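Local atomic coordinates of probable mRNA-capping enzyme (Acanthamoeba polyphaga mimivirus, PDB entry 3BGY), a protein that caps viral mRNA, its N-terminal metal-dependent triphosphatase domain, the part present here, removing the terminal phosphate from the RNA 5' end. Residues A[18-23]-A[219-224]. Residues are numbered along the deposited sequence; the frame is centred on the assembly and turned at random.
Sequences NEYNEI and IDINTL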
loop_
_atom_site.group_PDB
_atom_site.type_symbol
_atom_site.label_atom_id
_atom_site.label_comp_id
_atom_site.label_asym_id
_atom_site.label_seq_id
_atom_site.Cartn_x
_atom_site.Cartn_y
_atom_site.Cartn_z
ATOM N N ASN A 18 -18.221 17.887 9.405
ATOM C CA ASN A 18 -17.001 18.433 8.848
ATOM C C ASN A 18 -16.167 17.374 8.133
ATOM O O ASN A 18 -15.595 17.667 7.089
ATOM C CB ASN A 18 -16.145 19.138 9.889
ATOM C CG ASN A 18 -15.007 19.922 9.249
ATOM O OD1 ASN A 18 -15.232 20.724 8.329
ATOM N ND2 ASN A 18 -13.783 19.660 9.684
ATOM N N GLU A 19 -16.082 16.176 8.712
ATOM C CA GLU A 19 -15.328 15.074 8.087
ATOM C C GLU A 19 -15.971 14.723 6.765
ATOM O O GLU A 19 -15.281 14.591 5.758
ATOM C CB GLU A 19 -15.330 13.858 8.984
ATOM C CG GLU A 19 -14.368 13.978 10.164
ATOM C CD GLU A 19 -14.663 13.003 11.283
ATOM O OE1 GLU A 19 -15.670 12.260 11.243
ATOM O OE2 GLU A 19 -13.845 12.983 12.225
ATOM N N TYR A 20 -17.300 14.639 6.759
ATOM C CA TYR A 20 -18.066 14.358 5.521
ATOM C C TYR A 20 -17.684 15.362 4.414
ATOM O O TYR A 20 -17.325 14.980 3.302
ATOM C CB TYR A 20 -19.575 14.450 5.824
ATOM C CG TYR A 20 -20.523 14.093 4.684
ATOM C CD1 TYR A 20 -20.816 15.024 3.656
ATOM C CD2 TYR A 20 -21.219 12.869 4.694
ATOM C CE1 TYR A 20 -21.801 14.738 2.664
ATOM C CE2 TYR A 20 -22.189 12.580 3.738
ATOM C CZ TYR A 20 -22.473 13.535 2.719
ATOM O OH TYR A 20 -23.420 13.259 1.787
ATOM N N ASN A 21 -17.770 16.657 4.712
ATOM C CA ASN A 21 -17.446 17.678 3.703
ATOM C C ASN A 21 -15.991 17.670 3.212
ATOM O O ASN A 21 -15.721 17.851 2.020
ATOM C CB ASN A 21 -17.856 19.064 4.235
ATOM C CG ASN A 21 -19.366 19.194 4.348
ATOM O OD1 ASN A 21 -20.103 18.486 3.657
ATOM N ND2 ASN A 21 -19.840 20.123 5.187
ATOM N N GLU A 22 -15.074 17.375 4.124
ATOM C CA GLU A 22 -13.659 17.314 3.773
ATOM C C GLU A 22 -13.371 16.080 2.910
ATOM O O GLU A 22 -12.621 16.180 1.956
ATOM C CB GLU A 22 -12.795 17.305 5.032
ATOM C CG GLU A 22 -12.694 18.678 5.679
ATOM C CD GLU A 22 -11.689 18.753 6.831
ATOM O OE1 GLU A 22 -10.867 17.814 6.995
ATOM O OE2 GLU A 22 -11.711 19.781 7.560
ATOM N N ILE A 23 -14.026 14.958 3.223
ATOM C CA ILE A 23 -13.855 13.701 2.461
ATOM C C ILE A 23 -14.457 13.860 1.062
ATOM O O ILE A 23 -13.906 13.349 0.091
ATOM C CB ILE A 23 -14.443 12.497 3.229
ATOM C CG1 ILE A 23 -13.587 12.272 4.462
ATOM C CG2 ILE A 23 -14.392 11.178 2.395
ATOM C CD1 ILE A 23 -14.225 11.436 5.549
ATOM N N ILE A 219 -16.415 7.170 -5.848
ATOM C CA ILE A 219 -17.747 6.720 -5.445
ATOM C C ILE A 219 -18.317 7.838 -4.576
ATOM O O ILE A 219 -17.576 8.688 -4.103
ATOM C CB ILE A 219 -17.775 5.382 -4.640
ATOM C CG1 ILE A 219 -16.934 5.447 -3.353
ATOM C CG2 ILE A 219 -17.292 4.235 -5.517
ATOM C CD1 ILE A 219 -17.000 4.204 -2.503
ATOM N N ASP A 220 -19.628 7.805 -4.377
ATOM C CA ASP A 220 -20.300 8.791 -3.528
ATOM C C ASP A 220 -19.858 8.490 -2.099
ATOM O O ASP A 220 -19.723 7.341 -1.718
ATOM C CB ASP A 220 -21.808 8.590 -3.643
ATOM C CG ASP A 220 -22.615 9.708 -2.961
ATOM O OD1 ASP A 220 -22.918 9.593 -1.763
ATOM O OD2 ASP A 220 -22.927 10.692 -3.640
ATOM N N ILE A 221 -19.726 9.528 -1.270
ATOM C CA ILE A 221 -19.329 9.304 0.121
ATOM C C ILE A 221 -20.305 8.428 0.918
ATOM O O ILE A 221 -19.913 7.740 1.868
ATOM C CB ILE A 221 -19.100 10.631 0.830
ATOM C CG1 ILE A 221 -18.380 10.402 2.168
ATOM C CG2 ILE A 221 -20.404 11.370 0.988
ATOM C CD1 ILE A 221 -18.024 11.661 2.887
ATOM N N ASN A 222 -21.587 8.474 0.537
ATOM C CA ASN A 222 -22.582 7.676 1.233
ATOM C C ASN A 222 -22.373 6.190 0.938
ATOM O O ASN A 222 -22.580 5.351 1.803
ATOM C CB ASN A 222 -23.990 8.168 0.900
ATOM C CG ASN A 222 -24.230 9.552 1.458
ATOM O OD1 ASN A 222 -24.376 9.707 2.677
ATOM N ND2 ASN A 222 -24.139 10.564 0.611
ATOM N N THR A 223 -21.940 5.893 -0.291
ATOM C CA THR A 223 -21.584 4.507 -0.664
ATOM C C THR A 223 -20.317 4.078 0.128
ATOM O O THR A 223 -20.246 2.941 0.653
ATOM C CB THR A 223 -21.331 4.438 -2.177
ATOM O OG1 THR A 223 -22.482 4.947 -2.834
ATOM C CG2 THR A 223 -21.082 3.019 -2.662
ATOM N N LEU A 224 -19.352 4.994 0.261
ATOM C CA LEU A 224 -18.121 4.715 1.015
ATOM C C LEU A 224 -18.447 4.430 2.474
ATOM O O LEU A 224 -17.957 3.444 3.029
ATOM C CB LEU A 224 -17.152 5.891 0.931
ATOM C CG LEU A 224 -15.858 5.832 1.764
ATOM C CD1 LEU A 224 -14.942 4.741 1.223
ATOM C CD2 LEU A 224 -15.164 7.161 1.753
#
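Residues 18-23, inside helix 17-32, meet the first turn of helix 221-235, the backbones coming closest at Ile23 and Ile221, whose CA atoms are 7.4 Å apart. Ile221 points toward the first helix and divides its two branches there. The Ile221 CG2 methyl lies over one face of the Tyr20 ring, 3.8 Å from the centroid and 28° off the ring normal, a CH-pi contact. The other branch, with CG1 anti to the backbone N (chi1 -167°), places Ile221 CD1 against the Tyr20 carbonyl oxygen and within 3.7 Å of Ile23 CB. Farther along, Leu224 CD2 touches Ile23 CG2 more loosely at 4.1 Å. The phenol ring reaches past Ile221 to Asn222, whose ND2 donates to Tyr20 OH at 3.0 Å, while Asn222 OD1 sits at the ring edge; ring and amide planes are turned 55° apart. Asn222 ND2 also donates to Asp220 OD1 (2.8 Å), nearly along the C-O axis. Asp220 OD1, at the N-cap, also accepts a capping bond from Asn222 N at 2.9 Å. Phe15 packs on both Ile23 and Ile221, and Phe38 of barrel strand 36-42 on Ile23 and Leu224, so the helix pair lies against the outside of the tunnel barrel. A buried apolar seam is thus bordered by a chain of hydrogen bonds, in which the N-cap carboxylate probably fixes the orientation of the Asn222 amide that binds the tyrosine hydroxyl.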